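Local coordinates for protein peptidase (Yersinia bercovieri, PDB 5NYW) that is of unknown function but, as an ancestral beta-subunit (Anbu) related to proteasome subunits and HslV, probably belongs to the self-assembling Ntn-hydrolases, at residues Q56-L61 and F110-L115; Q63-D68 and G88-E93. One frame throughout, in Å; residues are numbered along the deposited sequence.

Interaction 1: residues Q56-L61 and F110-L115; sequences QSIVSL and FNCNLL. Unlike the reference sequence in segment 110-115: Cys-112 (reference Gly).
Ile-58 meets Cys-112 and Leu-114 where an alpha-helical layer lies on a beta-sheet, part of the four-layer alpha-beta-beta-alpha sandwich of the Ntn-hydrolase fold. The case illustrates how a single branched side chain can join a helix to a strand: segment 56-61 offers one residue, and strand 112-120 answers with two that lie two positions apart and so face the same way. The backbones keep their distance, the CA atoms of Ile-58 and Cys-112 being 9.8 Å apart, and side chains alone bridge the gap. In Ile-58, CG1 stands beside the backbone N (chi1 -68°) and chi2 is extended, which carries CD1 outward from the helix toward Cys-112; CG2, anti to the backbone N, forms the second prong. The sulfur of Cys-112 sits between its own N and carbonyl carbon (chi1 65°) and receives CD1 of Ile-58 on SG at 3.6 Å. No hydrogen bond crosses between the segments, and about 111 Å² of surface is buried by this purely apolar touch. Thr-54 and Thr-55, earlier on the same helix, also pack on Cys-112, and Thr-55 reaches Leu-114 as well. On another side of the helix, Ser-57 OG is hydrogen-bonded to Arg-97 and to Tyr-81 of a neighbouring subunit, so the helix that covers the sheet also faces the assembly. Leu-114 comes tip to tip with Ile-58, its CD1 ending 4.0 Å from CG2 of Ile-58.

Interaction 2: residues Q63-D68 and G88-E93; sequences QRRCLD and GETVRE. With SO4 (sulfate ion), chain B.
Arg-65 holds CG beside its backbone N (chi1 -73°) and runs extended from CG to NE, while Glu-93 places CG anti to its own N (chi1 172°) and is extended beyond it; the two chains approach from opposite directions and meet at their charged ends. They exemplify the end-on, two-pronged arginine-carboxylate salt bridge, here linking the C-terminal part of helix 52-65 to helix 80-98 in the outer helical layer. NH2 of Arg-65 bonds OE1 of Glu-93 at 2.8 Å and NH1 of Arg-65 bonds OE2 of Glu-93 at 3.0 Å, each through the syn lone pair of the oxygen. Guanidinium and carboxylate are nearly coplanar, 9° apart, and this doubled grip restrains rotation of both groups. A third bond, from NH2 of Arg-65 to OE2 of Glu-93, is weak. NH1 has a second partner at the guanidinium edge, a water 2.7 Å away that in turn donates to OG1 of Thr-90, whose hydroxyl is also tied to the carbonyl of Leu-86 one helical turn earlier. The remaining edge, at NE, has a weak, long hydrogen bond of 3.5 Å to O3 of a sulfate, probably from the crystallisation liquor. The paired charges would be expected to keep both Arg-65 and Glu-93 ionised, with the water and the weakly held sulfate taking up other edges of the cation.

Both interactions use helix 52-65, at successive places along it, and their centres lie 10 Å apart; interaction 2 is nested within the loop that interaction 1 closes. Interaction 1 is buried and apolar, settling the helix on the sheet, whereas interaction 2 is only partly buried, joins helix to helix, and relies on a salt bridge and a bridging water, with a sulfate only loosely attached. The two meet in part through Val-91, from the helix of interaction 2, whose CG2 lies 3.7 Å from CD1 of Ile-58 and 3.9 Å from CD1 of Leu-114. Leu-61 marks the transition, its CD1 packing 3.7 Å from OE1 of Glu-93: chemistry passes from hydrocarbon to ion pair away from the sheet.

Interaction 1: residues Q56-L61 and F110-L115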
loop_
_atom_site.group_PDB
_atom_site.type_symbol
_atom_site.label_atom_id
_atom_site.label_comp_id
_atom_site.label_asym_id
_atom_site.label_seq_id
_atom_site.Cartn_x
_atom_site.Cartn_y
_atom_site.Cartn_z
ATOM N N GLN L 56 20.178 -10.469 27.476
ATOM C CA GLN L 56 20.976 -9.551 28.289
ATOM C C GLN L 56 20.493 -8.111 28.122
ATOM O O GLN L 56 20.429 -7.376 29.107
ATOM C CB GLN L 56 22.474 -9.604 27.943
ATOM C CG GLN L 56 23.347 -10.544 28.749
ATOM C CD GLN L 56 24.828 -10.300 28.459
ATOM O OE1 GLN L 56 25.158 -9.621 27.502
ATOM N NE2 GLN L 56 25.711 -10.811 29.310
ATOM N N SER L 57 20.138 -7.710 26.897
ATOM C CA SER L 57 19.624 -6.354 26.687
ATOM C C SER L 57 18.304 -6.190 27.399
ATOM O O SER L 57 18.068 -5.173 28.039
ATOM C CB SER L 57 19.450 -6.014 25.193
ATOM O OG SER L 57 20.622 -5.422 24.636
ATOM N N ILE L 58 17.457 -7.207 27.310
ATOM C CA ILE L 58 16.159 -7.174 27.968
ATOM C C ILE L 58 16.354 -6.969 29.464
ATOM O O ILE L 58 15.822 -6.020 30.043
ATOM C CB ILE L 58 15.363 -8.484 27.695
ATOM C CG1 ILE L 58 14.976 -8.546 26.220
ATOM C CG2 ILE L 58 14.110 -8.558 28.546
ATOM C CD1 ILE L 58 14.466 -9.871 25.789
ATOM N N VAL L 59 17.175 -7.815 30.076
ATOM C CA VAL L 59 17.464 -7.686 31.494
ATOM C C VAL L 59 18.137 -6.339 31.813
ATOM O O VAL L 59 17.738 -5.652 32.753
ATOM C CB VAL L 59 18.349 -8.837 31.982
ATOM C CG1 VAL L 59 18.889 -8.548 33.374
ATOM C CG2 VAL L 59 17.570 -10.146 31.964
ATOM N N SER L 60 19.104 -5.924 31.000
ATOM C CA SER L 60 19.785 -4.666 31.266
ATOM C C SER L 60 18.811 -3.483 31.185
ATOM O O SER L 60 18.853 -2.603 32.042
ATOM C CB SER L 60 20.951 -4.466 30.295
ATOM O OG SER L 60 22.073 -5.256 30.646
ATOM N N LEU L 61 17.925 -3.477 30.185
ATOM C CA LEU L 61 16.938 -2.408 30.036
ATOM C C LEU L 61 15.940 -2.390 31.203
ATOM O O LEU L 61 15.533 -1.324 31.647
ATOM C CB LEU L 61 16.184 -2.512 28.698
ATOM C CG LEU L 61 16.863 -2.053 27.394
ATOM C CD1 LEU L 61 15.952 -2.285 26.203
ATOM C CD2 LEU L 61 17.313 -0.594 27.438
ATOM N N PHE L 110 17.402 -13.626 16.434
ATOM C CA PHE L 110 17.408 -12.807 17.640
ATOM C C PHE L 110 16.357 -13.218 18.665
ATOM O O PHE L 110 16.051 -12.460 19.578
ATOM C CB PHE L 110 17.218 -11.348 17.255
ATOM C CG PHE L 110 18.182 -10.883 16.213
ATOM C CD1 PHE L 110 19.434 -10.393 16.573
ATOM C CD2 PHE L 110 17.845 -10.943 14.864
ATOM C CE1 PHE L 110 20.341 -9.971 15.606
ATOM C CE2 PHE L 110 18.734 -10.519 13.892
ATOM C CZ PHE L 110 19.993 -10.044 14.263
ATOM N N ASN L 111 15.775 -14.399 18.496
ATOM C CA ASN L 111 14.681 -14.832 19.367
ATOM C C ASN L 111 15.090 -15.324 20.756
ATOM O O ASN L 111 16.176 -15.891 20.960
ATOM C CB ASN L 111 13.838 -15.890 18.658
ATOM C CG ASN L 111 12.901 -15.277 17.624
ATOM O OD1 ASN L 111 12.883 -14.055 17.428
ATOM N ND2 ASN L 111 12.121 -16.116 16.960
ATOM N N CYS L 112 14.196 -15.076 21.708
ATOM C CA CYS L 112 14.347 -15.507 23.090
ATOM C C CYS L 112 13.046 -15.997 23.723
ATOM O O CYS L 112 11.945 -15.664 23.285
ATOM C CB CYS L 112 14.900 -14.341 23.915
ATOM S SG CYS L 112 13.719 -12.903 24.022
ATOM N N ASN L 113 13.187 -16.807 24.764
ATOM C CA ASN L 113 12.071 -17.173 25.615
ATOM C C ASN L 113 12.475 -16.807 27.027
ATOM O O ASN L 113 13.662 -16.891 27.380
ATOM C CB ASN L 113 11.722 -18.668 25.509
ATOM C CG ASN L 113 10.870 -18.993 24.294
ATOM O OD1 ASN L 113 9.649 -19.085 24.396
ATOM N ND2 ASN L 113 11.509 -19.179 23.144
ATOM N N LEU L 114 11.501 -16.351 27.810
ATOM C CA LEU L 114 11.741 -15.980 29.193
ATOM C C LEU L 114 10.741 -16.630 30.126
ATOM O O LEU L 114 9.613 -16.922 29.723
ATOM C CB LEU L 114 11.682 -14.460 29.367
ATOM C CG LEU L 114 12.618 -13.648 28.479
ATOM C CD1 LEU L 114 12.383 -12.196 28.721
ATOM C CD2 LEU L 114 14.026 -13.993 28.831
ATOM N N LEU L 115 11.165 -16.857 31.371
ATOM C CA LEU L 115 10.242 -17.212 32.444
ATOM C C LEU L 115 10.229 -16.079 33.478
ATOM O O LEU L 115 11.269 -15.479 33.794
ATOM C CB LEU L 115 10.616 -18.548 33.091
ATOM C CG LEU L 115 10.522 -19.778 32.180
ATOM C CD1 LEU L 115 10.737 -21.043 32.961
ATOM C CD2 LEU L 115 9.207 -19.837 31.424
#

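Interaction 2: residues Q63-D68 and G88-E93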
loop_
_atom_site.group_PDB
_atom_site.type_symbol
_atom_site.label_atom_id
_atom_site.label_comp_id
_atom_site.label_asym_id
_atom_site.label_seq_id
_atom_site.Cartn_x
_atom_site.Cartn_y
_atom_site.Cartn_z
ATOM N N GLN L 63 16.502 -3.473 34.302
ATOM C CA GLN L 63 17.273 -3.088 35.480
ATOM C C GLN L 63 17.499 -1.583 35.514
ATOM O O GLN L 63 17.395 -0.948 36.562
ATOM C CB GLN L 63 18.621 -3.796 35.480
ATOM C CG GLN L 63 18.547 -5.280 35.781
ATOM C CD GLN L 63 19.866 -5.971 35.520
ATOM O OE1 GLN L 63 20.685 -5.485 34.739
ATOM N NE2 GLN L 63 20.064 -7.130 36.138
ATOM N N ARG L 64 17.819 -1.018 34.357
ATOM C CA ARG L 64 18.072 0.417 34.244
ATOM C C ARG L 64 16.804 1.239 34.490
ATOM O O ARG L 64 16.836 2.262 35.174
ATOM C CB ARG L 64 18.651 0.742 32.855
ATOM C CG ARG L 64 20.023 1.410 32.856
ATOM C CD ARG L 64 19.955 2.815 33.421
ATOM N NE ARG L 64 18.642 3.430 33.206
ATOM C CZ ARG L 64 18.246 4.594 33.718
ATOM N NH1 ARG L 64 17.023 5.049 33.466
ATOM N NH2 ARG L 64 19.068 5.299 34.480
ATOM N N ARG L 65 15.686 0.767 33.955
ATOM C CA ARG L 65 14.430 1.483 34.075
ATOM C C ARG L 65 13.807 1.401 35.476
ATOM O O ARG L 65 12.939 2.197 35.816
ATOM C CB ARG L 65 13.462 0.967 33.015
ATOM C CG ARG L 65 13.845 1.440 31.624
ATOM C CD ARG L 65 13.128 0.680 30.520
ATOM N NE ARG L 65 13.603 1.102 29.206
ATOM C CZ ARG L 65 13.290 0.498 28.068
ATOM N NH1 ARG L 65 12.489 -0.560 28.063
ATOM N NH2 ARG L 65 13.786 0.950 26.938
ATOM N N CYS L 66 14.245 0.437 36.276
ATOM C CA CYS L 66 13.819 0.342 37.670
ATOM C C CYS L 66 14.337 1.499 38.530
ATOM O O CYS L 66 13.830 1.744 39.630
ATOM C CB CYS L 66 14.268 -0.990 38.269
ATOM S SG CYS L 66 13.148 -2.364 37.925
ATOM N N LEU L 67 15.390 2.162 38.059
ATOM C CA LEU L 67 15.962 3.307 38.771
ATOM C C LEU L 67 15.280 4.620 38.390
ATOM O O LEU L 67 15.576 5.666 38.965
ATOM C CB LEU L 67 17.464 3.412 38.511
ATOM C CG LEU L 67 18.309 2.236 38.996
ATOM C CD1 LEU L 67 19.757 2.454 38.601
ATOM C CD2 LEU L 67 18.166 2.084 40.488
ATOM N N ASP L 68 14.378 4.546 37.413
ATOM C CA ASP L 68 13.624 5.698 36.916
ATOM C C ASP L 68 12.162 5.568 37.317
ATOM O O ASP L 68 11.413 4.820 36.697
ATOM C CB ASP L 68 13.767 5.786 35.388
ATOM C CG ASP L 68 13.016 6.960 34.781
ATOM O OD1 ASP L 68 12.470 7.794 35.537
ATOM O OD2 ASP L 68 12.978 7.051 33.533
ATOM N N GLY L 88 7.011 -8.415 27.786
ATOM C CA GLY L 88 6.646 -8.603 26.401
ATOM C C GLY L 88 7.000 -7.396 25.555
ATOM O O GLY L 88 7.497 -7.551 24.434
ATOM N N GLU L 89 6.750 -6.199 26.095
ATOM C CA GLU L 89 7.080 -4.949 25.420
ATOM C C GLU L 89 8.587 -4.801 25.280
ATOM O O GLU L 89 9.078 -4.357 24.237
ATOM C CB GLU L 89 6.491 -3.739 26.174
ATOM C CG GLU L 89 4.972 -3.682 26.131
ATOM C CD GLU L 89 4.381 -2.654 27.072
ATOM O OE1 GLU L 89 5.161 -1.975 27.770
ATOM O OE2 GLU L 89 3.130 -2.559 27.140
ATOM N N THR L 90 9.320 -5.179 26.328
ATOM C CA THR L 90 10.773 -5.053 26.314
ATOM C C THR L 90 11.376 -6.101 25.350
ATOM O O THR L 90 12.421 -5.860 24.741
ATOM C CB THR L 90 11.380 -5.223 27.717
ATOM O OG1 THR L 90 10.599 -4.505 28.671
ATOM C CG2 THR L 90 12.818 -4.718 27.737
ATOM N N VAL L 91 10.753 -7.281 25.269
ATOM C CA VAL L 91 11.148 -8.289 24.284
ATOM C C VAL L 91 11.012 -7.803 22.831
ATOM O O VAL L 91 11.973 -7.888 22.058
ATOM C CB VAL L 91 10.344 -9.586 24.443
ATOM C CG1 VAL L 91 10.530 -10.453 23.226
ATOM C CG2 VAL L 91 10.782 -10.327 25.700
ATOM N N ARG L 92 9.841 -7.272 22.471
ATOM C CA ARG L 92 9.603 -6.748 21.112
ATOM C C ARG L 92 10.519 -5.565 20.776
ATOM O O ARG L 92 11.023 -5.468 19.658
ATOM C CB ARG L 92 8.134 -6.321 20.928
ATOM C CG ARG L 92 7.153 -7.475 20.778
ATOM C CD ARG L 92 5.695 -7.038 20.444
ATOM N NE ARG L 92 5.006 -6.323 21.526
ATOM C CZ ARG L 92 4.215 -6.913 22.433
ATOM N NH1 ARG L 92 4.050 -8.240 22.429
ATOM N NH2 ARG L 92 3.616 -6.188 23.376
ATOM N N GLU L 93 10.737 -4.682 21.748
ATOM C CA GLU L 93 11.608 -3.517 21.580
ATOM C C GLU L 93 13.033 -3.896 21.193
ATOM O O GLU L 93 13.631 -3.306 20.292
ATOM C CB GLU L 93 11.649 -2.704 22.872
ATOM C CG GLU L 93 12.667 -1.593 22.864
ATOM C CD GLU L 93 12.838 -0.952 24.237
ATOM O OE1 GLU L 93 13.677 -0.041 24.368
ATOM O OE2 GLU L 93 12.159 -1.371 25.196
HETATM S S SO4 B . 15.024 4.708 28.966
HETATM O O1 SO4 B . 13.703 4.513 28.368
HETATM O O2 SO4 B . 14.895 4.769 30.424
HETATM O O3 SO4 B . 15.921 3.597 28.615
HETATM O O4 SO4 B . 15.574 5.966 28.454
HETATM O O HOH W 1 11.077 -2.044 29.755
#